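Local structure of long form salivary protein D7L1 (Aedes aegypti, 3DXL) at residues A[160-165]-A[169-174]; A[235-238]-A[242-245]; A[260-265]-A[284-289]. The protein binds and sequesters biogenic amines and leukotrienes of the vertebrate host, so modulating blood feeding by the female mosquito, and has vasodilating activity. All coordinates share one frame; numbering follows the deposited sequence. Where two conformers were deposited one is given.

Contact 1 (A[160-165]-A[169-174]); sequences KYYPAG and RQQLCQ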
loop_
_atom_site.group_PDB
_atom_site.type_symbol
_atom_site.label_atom_id
_atom_site.label_comp_id
_atom_site.label_asym_id
_atom_site.label_seq_id
_atom_site.Cartn_x
_atom_site.Cartn_y
_atom_site.Cartn_z
ATOM N N LYS A 160 -14.402 -9.594 6.511
ATOM C CA LYS A 160 -14.942 -8.593 7.406
ATOM C C LYS A 160 -16.422 -8.331 7.136
ATOM O O LYS A 160 -17.226 -8.231 8.062
ATOM C CB LYS A 160 -14.123 -7.311 7.246
ATOM C CG LYS A 160 -14.487 -6.164 8.136
ATOM C CD LYS A 160 -13.447 -5.063 8.004
ATOM C CE LYS A 160 -13.857 -3.831 8.782
ATOM N NZ LYS A 160 -12.910 -2.720 8.515
ATOM N N TYR A 161 -16.791 -8.229 5.860
ATOM C CA TYR A 161 -18.140 -7.784 5.511
ATOM C C TYR A 161 -19.105 -8.912 5.157
ATOM O O TYR A 161 -20.315 -8.741 5.300
ATOM C CB TYR A 161 -18.088 -6.714 4.416
ATOM C CG TYR A 161 -17.367 -5.481 4.901
ATOM C CD1 TYR A 161 -17.982 -4.599 5.794
ATOM C CD2 TYR A 161 -16.056 -5.214 4.512
ATOM C CE1 TYR A 161 -17.316 -3.486 6.268
ATOM C CE2 TYR A 161 -15.385 -4.088 4.988
ATOM C CZ TYR A 161 -16.021 -3.235 5.861
ATOM O OH TYR A 161 -15.355 -2.117 6.332
ATOM N N TYR A 162 -18.564 -10.040 4.703
ATOM C CA TYR A 162 -19.354 -11.217 4.304
ATOM C C TYR A 162 -18.749 -12.448 4.986
ATOM O O TYR A 162 -18.211 -13.327 4.322
ATOM C CB TYR A 162 -19.367 -11.361 2.766
ATOM C CG TYR A 162 -19.890 -10.126 2.092
ATOM C CD1 TYR A 162 -21.257 -9.972 1.853
ATOM C CD2 TYR A 162 -19.030 -9.086 1.724
ATOM C CE1 TYR A 162 -21.752 -8.823 1.268
ATOM C CE2 TYR A 162 -19.507 -7.934 1.148
ATOM C CZ TYR A 162 -20.871 -7.806 0.917
ATOM O OH TYR A 162 -21.334 -6.663 0.336
ATOM N N PRO A 163 -18.837 -12.516 6.329
ATOM C CA PRO A 163 -18.059 -13.523 7.049
ATOM C C PRO A 163 -18.451 -14.972 6.749
ATOM O O PRO A 163 -19.634 -15.286 6.567
ATOM C CB PRO A 163 -18.328 -13.197 8.530
ATOM C CG PRO A 163 -18.920 -11.843 8.543
ATOM C CD PRO A 163 -19.616 -11.666 7.244
ATOM N N ALA A 164 -17.452 -15.842 6.696
ATOM C CA ALA A 164 -17.664 -17.284 6.629
ATOM C C ALA A 164 -18.603 -17.717 7.747
ATOM O O ALA A 164 -18.523 -17.216 8.873
ATOM C CB ALA A 164 -16.341 -18.018 6.732
ATOM N N GLY A 165 -19.494 -18.646 7.420
ATOM C CA GLY A 165 -20.456 -19.179 8.384
ATOM C C GLY A 165 -21.697 -18.328 8.578
ATOM O O GLY A 165 -22.623 -18.733 9.289
ATOM N N ARG A 169 -22.319 -14.777 3.425
ATOM C CA ARG A 169 -21.210 -15.363 2.683
ATOM C C ARG A 169 -21.563 -15.639 1.226
ATOM O O ARG A 169 -20.741 -15.442 0.331
ATOM C CB ARG A 169 -20.722 -16.638 3.383
ATOM C CG ARG A 169 -19.404 -17.178 2.854
ATOM C CD ARG A 169 -18.293 -16.181 3.128
ATOM N NE ARG A 169 -16.976 -16.796 3.059
ATOM C CZ ARG A 169 -15.845 -16.141 3.306
ATOM N NH1 ARG A 169 -15.875 -14.862 3.649
ATOM N NH2 ARG A 169 -14.689 -16.782 3.226
ATOM N N GLN A 170 -22.804 -16.067 0.998
ATOM C CA GLN A 170 -23.296 -16.435 -0.335
ATOM C C GLN A 170 -23.201 -15.302 -1.354
ATOM O O GLN A 170 -23.097 -15.553 -2.548
ATOM C CB GLN A 170 -24.742 -16.955 -0.245
ATOM C CG GLN A 170 -25.755 -15.922 0.263
ATOM C CD GLN A 170 -27.149 -16.494 0.485
ATOM O OE1 GLN A 170 -27.710 -17.145 -0.393
ATOM N NE2 GLN A 170 -27.716 -16.237 1.657
ATOM N N GLN A 171 -23.219 -14.057 -0.884
ATOM C CA GLN A 171 -23.141 -12.917 -1.789
ATOM C C GLN A 171 -21.812 -12.837 -2.531
ATOM O O GLN A 171 -21.728 -12.193 -3.571
ATOM C CB GLN A 171 -23.417 -11.613 -1.050
ATOM C CG GLN A 171 -24.837 -11.500 -0.513
ATOM C CD GLN A 171 -25.114 -10.130 0.057
ATOM O OE1 GLN A 171 -24.903 -9.110 -0.599
ATOM N NE2 GLN A 171 -25.593 -10.094 1.289
ATOM N N LEU A 172 -20.784 -13.498 -2.003
ATOM C CA LEU A 172 -19.481 -13.472 -2.662
ATOM C C LEU A 172 -19.540 -14.088 -4.061
ATOM O O LEU A 172 -18.743 -13.729 -4.915
ATOM C CB LEU A 172 -18.417 -14.154 -1.804
ATOM C CG LEU A 172 -18.052 -13.420 -0.512
ATOM C CD1 LEU A 172 -16.927 -14.169 0.181
ATOM C CD2 LEU A 172 -17.646 -11.965 -0.773
ATOM N N CYS A 173 -20.480 -15.006 -4.292
ATOM C CA CYS A 173 -20.669 -15.590 -5.618
ATOM C C CYS A 173 -20.877 -14.511 -6.670
ATOM O O CYS A 173 -20.278 -14.566 -7.744
ATOM C CB CYS A 173 -21.854 -16.556 -5.616
ATOM S SG CYS A 173 -21.551 -18.054 -4.677
ATOM N N GLN A 174 -21.721 -13.535 -6.359
ATOM C CA GLN A 174 -22.016 -12.445 -7.279
ATOM C C GLN A 174 -20.913 -11.382 -7.242
ATOM O O GLN A 174 -20.522 -10.854 -8.288
ATOM C CB GLN A 174 -23.373 -11.823 -6.941
ATOM C CG GLN A 174 -24.576 -12.753 -7.168
ATOM C CD GLN A 174 -24.852 -13.673 -5.987
ATOM O OE1 GLN A 174 -24.952 -13.224 -4.841
ATOM N NE2 GLN A 174 -24.978 -14.967 -6.261
HETATM O O HOH W 1 -24.008 -6.609 0.223
#
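Tyr162 and Arg169 bury most of the surface here, and they meet through the backbone of one and the side chain of the other. NH1 of Arg169 donates to the carbonyl O of Tyr162 at 2.9 Å with an N-H...O angle of 164°. The oxygen lies nearly in the guanidinium plane, while the donor stands 26° out of the carbonyl plane. The acceptor belongs to the residue where the chain leaves helical geometry, so a long cationic side chain can reach a carbonyl that is no longer spent on the helix. The arginine chain bends at chi2 (64°), which turns it along the 162-164 backbone instead of outward. Its guanidinium is sandwiched: CB of Ala164 sits 3.8 Å above the plane of one face and CD1 of Leu172 3.4 Å above the other, both offset toward the rim. Asn159 takes a further bond from NH1, and Asp297 makes a salt bridge with NE, which holds the orientation of the group and probably balances its charge.

The Tyr162 side chain meets Leu172 and Gln171 obliquely. CD2 of Leu172 lies 4.0 Å from CB of Tyr162. The side chains of Gln171 and Tyr162 cross at about a right angle, OE1 3.7 Å from CE1. A phenol suits this place because its hydrocarbon part fits the leucine while its hydroxyl binds a water, 2.7 Å from OH, that bridges to OE1 of Gln171.

After helix 153-161 the chain runs through a loop into helix 172-175, within the second PBP/GOBP domain. Helix 184-196 packs on Tyr162 through Leu185, Phe186 and the noradrenaline-binding His189, whose ring meets the tyrosine edge-to-face. Strand 295-296 touches Arg169 and Leu172 through Ile296, and the Cys173-Cys301 disulfide ties the C-terminal hairpin to the short helix.

Contact 2 (A[235-238]-A[242-245]); sequences KEPS and EKSW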
loop_
_atom_site.group_PDB
_atom_site.type_symbol
_atom_site.label_atom_id
_atom_site.label_comp_id
_atom_site.label_asym_id
_atom_site.label_seq_id
_atom_site.Cartn_x
_atom_site.Cartn_y
_atom_site.Cartn_z
ATOM N N LYS A 235 -18.413 13.146 -12.554
ATOM C CA LYS A 235 -19.682 12.755 -11.937
ATOM C C LYS A 235 -19.503 12.187 -10.525
ATOM O O LYS A 235 -20.382 11.507 -9.995
ATOM C CB LYS A 235 -20.424 11.760 -12.835
ATOM C CG LYS A 235 -21.076 12.404 -14.054
ATOM C CD LYS A 235 -21.538 11.370 -15.069
ATOM C CE LYS A 235 -20.389 10.907 -15.950
ATOM N NZ LYS A 235 -20.842 9.996 -17.041
ATOM N N GLU A 236 -18.356 12.484 -9.923
ATOM C CA GLU A 236 -18.043 12.081 -8.561
ATOM C C GLU A 236 -19.145 12.504 -7.590
ATOM O O GLU A 236 -19.575 13.661 -7.623
ATOM C CB GLU A 236 -16.739 12.756 -8.153
ATOM C CG GLU A 236 -15.938 12.027 -7.133
ATOM C CD GLU A 236 -14.627 12.720 -6.874
ATOM O OE1 GLU A 236 -14.643 13.849 -6.328
ATOM O OE2 GLU A 236 -13.577 12.135 -7.202
ATOM N N PRO A 237 -19.600 11.579 -6.718
ATOM C CA PRO A 237 -20.587 11.937 -5.697
ATOM C C PRO A 237 -19.984 12.826 -4.609
ATOM O O PRO A 237 -18.762 12.828 -4.415
ATOM C CB PRO A 237 -20.999 10.583 -5.114
ATOM C CG PRO A 237 -19.820 9.710 -5.340
ATOM C CD PRO A 237 -19.227 10.154 -6.641
ATOM N N SER A 238 -20.841 13.575 -3.923
ATOM C CA SER A 238 -20.394 14.512 -2.896
ATOM C C SER A 238 -20.179 13.848 -1.536
ATOM O O SER A 238 -19.359 14.322 -0.755
ATOM C CB SER A 238 -21.364 15.690 -2.782
ATOM O OG SER A 238 -22.677 15.239 -2.497
ATOM N N GLU A 242 -19.021 7.219 -0.360
ATOM C CA GLU A 242 -19.491 6.524 -1.554
ATOM C C GLU A 242 -18.537 6.618 -2.730
ATOM O O GLU A 242 -18.801 6.038 -3.792
ATOM C CB GLU A 242 -20.858 7.054 -1.955
ATOM C CG GLU A 242 -21.956 6.607 -1.015
ATOM C CD GLU A 242 -23.338 6.916 -1.543
ATOM O OE1 GLU A 242 -23.501 7.926 -2.265
ATOM O OE2 GLU A 242 -24.268 6.154 -1.218
ATOM N N LYS A 243 -17.425 7.325 -2.539
ATOM C CA LYS A 243 -16.514 7.567 -3.647
ATOM C C LYS A 243 -15.841 6.289 -4.151
ATOM O O LYS A 243 -15.769 6.093 -5.365
ATOM C CB LYS A 243 -15.521 8.690 -3.321
ATOM C CG LYS A 243 -16.202 10.063 -3.243
ATOM C CD LYS A 243 -15.296 11.154 -2.699
ATOM C CE LYS A 243 -14.389 11.701 -3.770
ATOM N NZ LYS A 243 -13.359 12.608 -3.209
ATOM N N SER A 244 -15.383 5.420 -3.242
ATOM C CA SER A 244 -14.780 4.136 -3.647
ATOM C C SER A 244 -15.740 3.331 -4.517
ATOM O O SER A 244 -15.391 2.879 -5.610
ATOM C CB SER A 244 -14.387 3.295 -2.433
ATOM O OG SER A 244 -13.239 3.824 -1.792
ATOM N N TRP A 245 -16.961 3.169 -4.019
ATOM C CA TRP A 245 -17.986 2.424 -4.742
ATOM C C TRP A 245 -18.304 3.077 -6.090
ATOM O O TRP A 245 -18.435 2.386 -7.105
ATOM C CB TRP A 245 -19.232 2.312 -3.870
ATOM C CG TRP A 245 -20.405 1.660 -4.549
ATOM C CD1 TRP A 245 -20.647 0.317 -4.667
ATOM C CD2 TRP A 245 -21.502 2.327 -5.192
ATOM N NE1 TRP A 245 -21.834 0.110 -5.345
ATOM C CE2 TRP A 245 -22.369 1.322 -5.689
ATOM C CE3 TRP A 245 -21.833 3.671 -5.410
ATOM C CZ2 TRP A 245 -23.560 1.623 -6.369
ATOM C CZ3 TRP A 245 -23.010 3.968 -6.100
ATOM C CH2 TRP A 245 -23.858 2.946 -6.566
#
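Glu236 reaches across to Lys243 with its carboxylate, the more polar half of a small interface. In the conformer described, one of two for this lysine, OE1 of Glu236 and NZ of Lys243 are 3.6 Å apart, a salt bridge at long range. The closer approach is made by the lysine's last methylene: CE of Lys243 lies 3.3 Å from CD of Glu236, so the carboxylate rests against the end of the aliphatic chain. In the same conformer the lysine comes to this place by a bend at chi3 (82°), whereas the glutamate is extended beyond CG. Each charged end also has a stronger partner elsewhere: OE2 of Glu236 bonds to the hydroxyl of Tyr247, and NZ of Lys243 donates to the carbonyl of Asn204. To that last bond the carboxylate adds a longer electrostatic contact.

These residues belong to the connection from helix 223-234 to helix 243-253 in the all-helical PBP/GOBP fold of the C-terminal domain, and Lys243 stands in the first turn of the later helix.

Pro237 follows, its ring directed at that helix start. CG of the proline lies 4.2 Å from CG of Lys243 and 4.1 Å from the carbonyl O of Glu242. A rigid pyrrolidine suits a non-helical connection: it holds its own phi near -71° and offers a compact apolar surface to the CG methylene of Lys243. Its carbonyl O also lies alongside, 3.9 Å from CG of Lys243. On the neighbouring residue, CB of Glu242 approaches CG of Pro237 to 4.4 Å, while the carboxylate of that glutamate is engaged through OE2 in a salt bridge with Lys187.

Contact 3 (A[260-265]-A[284-289]); sequences FKEAFD and YSKPAV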
loop_
_atom_site.group_PDB
_atom_site.type_symbol
_atom_site.label_atom_id
_atom_site.label_comp_id
_atom_site.label_asym_id
_atom_site.label_seq_id
_atom_site.Cartn_x
_atom_site.Cartn_y
_atom_site.Cartn_z
ATOM N N PHE A 260 -10.035 -3.395 -17.102
ATOM C CA PHE A 260 -10.135 -3.179 -15.655
ATOM C C PHE A 260 -10.216 -4.483 -14.875
ATOM O O PHE A 260 -9.494 -4.670 -13.888
ATOM C CB PHE A 260 -11.307 -2.266 -15.272
ATOM C CG PHE A 260 -11.554 -2.220 -13.793
ATOM C CD1 PHE A 260 -10.716 -1.482 -12.962
ATOM C CD2 PHE A 260 -12.584 -2.953 -13.225
ATOM C CE1 PHE A 260 -10.917 -1.466 -11.586
ATOM C CE2 PHE A 260 -12.788 -2.939 -11.858
ATOM C CZ PHE A 260 -11.958 -2.191 -11.042
ATOM N N LYS A 261 -11.115 -5.374 -15.281
ATOM C CA LYS A 261 -11.263 -6.650 -14.588
ATOM C C LYS A 261 -9.955 -7.437 -14.628
ATOM O O LYS A 261 -9.553 -8.020 -13.633
ATOM C CB LYS A 261 -12.420 -7.456 -15.170
ATOM C CG LYS A 261 -13.780 -6.815 -14.920
ATOM C CD LYS A 261 -14.886 -7.524 -15.687
ATOM C CE LYS A 261 -16.211 -6.836 -15.461
ATOM N NZ LYS A 261 -17.327 -7.537 -16.167
ATOM N N GLU A 262 -9.274 -7.416 -15.770
ATOM C CA GLU A 262 -7.990 -8.086 -15.891
ATOM C C GLU A 262 -6.940 -7.494 -14.938
ATOM O O GLU A 262 -6.240 -8.225 -14.227
ATOM C CB GLU A 262 -7.507 -8.064 -17.339
ATOM C CG GLU A 262 -6.314 -8.950 -17.552
ATOM C CD GLU A 262 -5.887 -9.118 -19.002
ATOM O OE1 GLU A 262 -6.593 -8.657 -19.933
ATOM O OE2 GLU A 262 -4.832 -9.742 -19.198
ATOM N N ALA A 263 -6.860 -6.169 -14.905
ATOM C CA ALA A 263 -5.916 -5.473 -14.041
ATOM C C ALA A 263 -6.220 -5.717 -12.558
ATOM O O ALA A 263 -5.314 -5.938 -11.746
ATOM C CB ALA A 263 -5.944 -4.000 -14.349
ATOM N N PHE A 264 -7.501 -5.658 -12.214
ATOM C CA PHE A 264 -7.982 -5.794 -10.834
ATOM C C PHE A 264 -7.757 -7.227 -10.357
ATOM O O PHE A 264 -7.325 -7.451 -9.229
ATOM C CB PHE A 264 -9.472 -5.445 -10.820
ATOM C CG PHE A 264 -10.015 -4.891 -9.519
ATOM C CD1 PHE A 264 -9.542 -3.696 -8.994
ATOM C CD2 PHE A 264 -11.097 -5.509 -8.886
ATOM C CE1 PHE A 264 -10.110 -3.158 -7.846
ATOM C CE2 PHE A 264 -11.663 -4.967 -7.731
ATOM C CZ PHE A 264 -11.156 -3.786 -7.219
ATOM N N ASP A 265 -8.025 -8.199 -11.227
ATOM C CA ASP A 265 -7.760 -9.598 -10.902
ATOM C C ASP A 265 -6.281 -9.815 -10.590
ATOM O O ASP A 265 -5.924 -10.488 -9.619
ATOM C CB ASP A 265 -8.144 -10.540 -12.054
ATOM C CG ASP A 265 -9.641 -10.781 -12.171
ATOM O OD1 ASP A 265 -10.435 -10.343 -11.313
ATOM O OD2 ASP A 265 -10.009 -11.428 -13.169
ATOM N N TYR A 284 3.835 -11.456 -16.219
ATOM C CA TYR A 284 2.385 -11.625 -16.198
ATOM C C TYR A 284 1.912 -12.504 -17.345
ATOM O O TYR A 284 2.263 -12.265 -18.495
ATOM C CB TYR A 284 1.664 -10.271 -16.275
ATOM C CG TYR A 284 0.166 -10.410 -16.485
ATOM C CD1 TYR A 284 -0.651 -10.897 -15.471
ATOM C CD2 TYR A 284 -0.428 -10.084 -17.709
ATOM C CE1 TYR A 284 -2.020 -11.042 -15.651
ATOM C CE2 TYR A 284 -1.802 -10.228 -17.903
ATOM C CZ TYR A 284 -2.587 -10.706 -16.872
ATOM O OH TYR A 284 -3.940 -10.845 -17.043
ATOM N N SER A 285 1.106 -13.510 -17.025
ATOM C CA SER A 285 0.347 -14.204 -18.055
ATOM C C SER A 285 -1.119 -14.309 -17.682
ATOM O O SER A 285 -1.464 -14.750 -16.579
ATOM C CB SER A 285 0.947 -15.568 -18.394
ATOM O OG SER A 285 1.742 -15.464 -19.565
ATOM N N LYS A 286 -1.966 -13.880 -18.614
ATOM C CA LYS A 286 -3.411 -13.905 -18.446
ATOM C C LYS A 286 -3.863 -15.313 -18.078
ATOM O O LYS A 286 -3.601 -16.260 -18.825
ATOM C CB LYS A 286 -4.099 -13.431 -19.730
ATOM C CG LYS A 286 -5.567 -13.067 -19.570
ATOM C CD LYS A 286 -6.171 -12.623 -20.895
ATOM C CE LYS A 286 -7.634 -12.225 -20.747
ATOM N NZ LYS A 286 -8.514 -13.381 -20.408
ATOM N N PRO A 287 -4.516 -15.462 -16.909
ATOM C CA PRO A 287 -5.006 -16.770 -16.487
ATOM C C PRO A 287 -6.019 -17.316 -17.485
ATOM O O PRO A 287 -6.743 -16.540 -18.120
ATOM C CB PRO A 287 -5.691 -16.479 -15.148
ATOM C CG PRO A 287 -5.097 -15.196 -14.680
ATOM C CD PRO A 287 -4.832 -14.414 -15.920
ATOM N N ALA A 288 -6.046 -18.637 -17.635
ATOM C CA ALA A 288 -7.026 -19.294 -18.489
ATOM C C ALA A 288 -8.425 -19.022 -17.953
ATOM O O ALA A 288 -8.654 -19.078 -16.742
ATOM C CB ALA A 288 -6.757 -20.789 -18.556
ATOM N N VAL A 289 -9.350 -18.707 -18.857
ATOM C CA VAL A 289 -10.735 -18.414 -18.488
ATOM C C VAL A 289 -11.482 -19.695 -18.104
ATOM O O VAL A 289 -11.043 -20.803 -18.418
ATOM C CB VAL A 289 -11.495 -17.681 -19.626
ATOM C CG1 VAL A 289 -12.914 -17.328 -19.191
ATOM C CG2 VAL A 289 -10.746 -16.424 -20.054
HETATM O O HOH W 2 -5.519 -10.880 -14.759
#
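Tyr284 and Glu262 join an extended C-terminal loop to the side of helix 257-271, on the surface of an all-helical protein of the PBP/GOBP family. The same helix carries Asp265 and Glu268, which bind noradrenaline.

Hydrogen bonding comes first. The hydroxyl of Tyr284 donates to OE2 of Glu262 at 2.6 Å, and OE2 accepts through its anti lone pair, the one away from the other carboxylate oxygen. OE2 lies at the edge of the phenol ring, in its plane, and the carboxylate is turned 42° from that ring. With CG anti to the backbone N (chi1 -170°) and the chain extended beyond it, the glutamate has the length to carry its carboxylate from the helix to the loop. A water adds a second link, donating to the carbonyl O of Glu262 and to OH of Tyr284, each at 2.8 Å. The phenol suits the spot because one oxygen can give a proton to the acid and accept one from the water.

Van der Waals contact of an aliphatic chain with the carboxylate completes the interface. The side chains of Lys286 and Glu262 cross at about a right angle, with CG of the lysine 3.4 Å from OE2 of the acid. The lysine chain bends only at chi4 (-67°). NZ of Lys286 is 5.1 Å from OE1 of Glu262, too far for contact, though the opposite charges probably attract weakly. Tyr266 and Val218 also touch the Tyr284 ring. Over one face of that ring sits the backbone N of Lys286, 3.6 Å above the plane and offset toward the rim.

In the fold
Contacts 1, 2 and 3 follow one another along the chain without interleaving. Their centres are 23 to 26 Å apart, and their nearest atoms about 8 or 9 Å, so none touches another. Contacts 1 and 2 belong to the second PBP/GOBP domain, and contacts 2 and 3 involve the successive helices 243-253 and 257-271. Helix 184-196 lies beside contact 1 and also supplies Lys187, a partner of contact 2. Contact 1 borders noradrenaline-binding residues and contact 3 includes one, Asp265, whereas contact 2 lies away from them. All three lie in the C-terminal half, which holds the biogenic amine pocket; lipids bind in the N-terminal pocket.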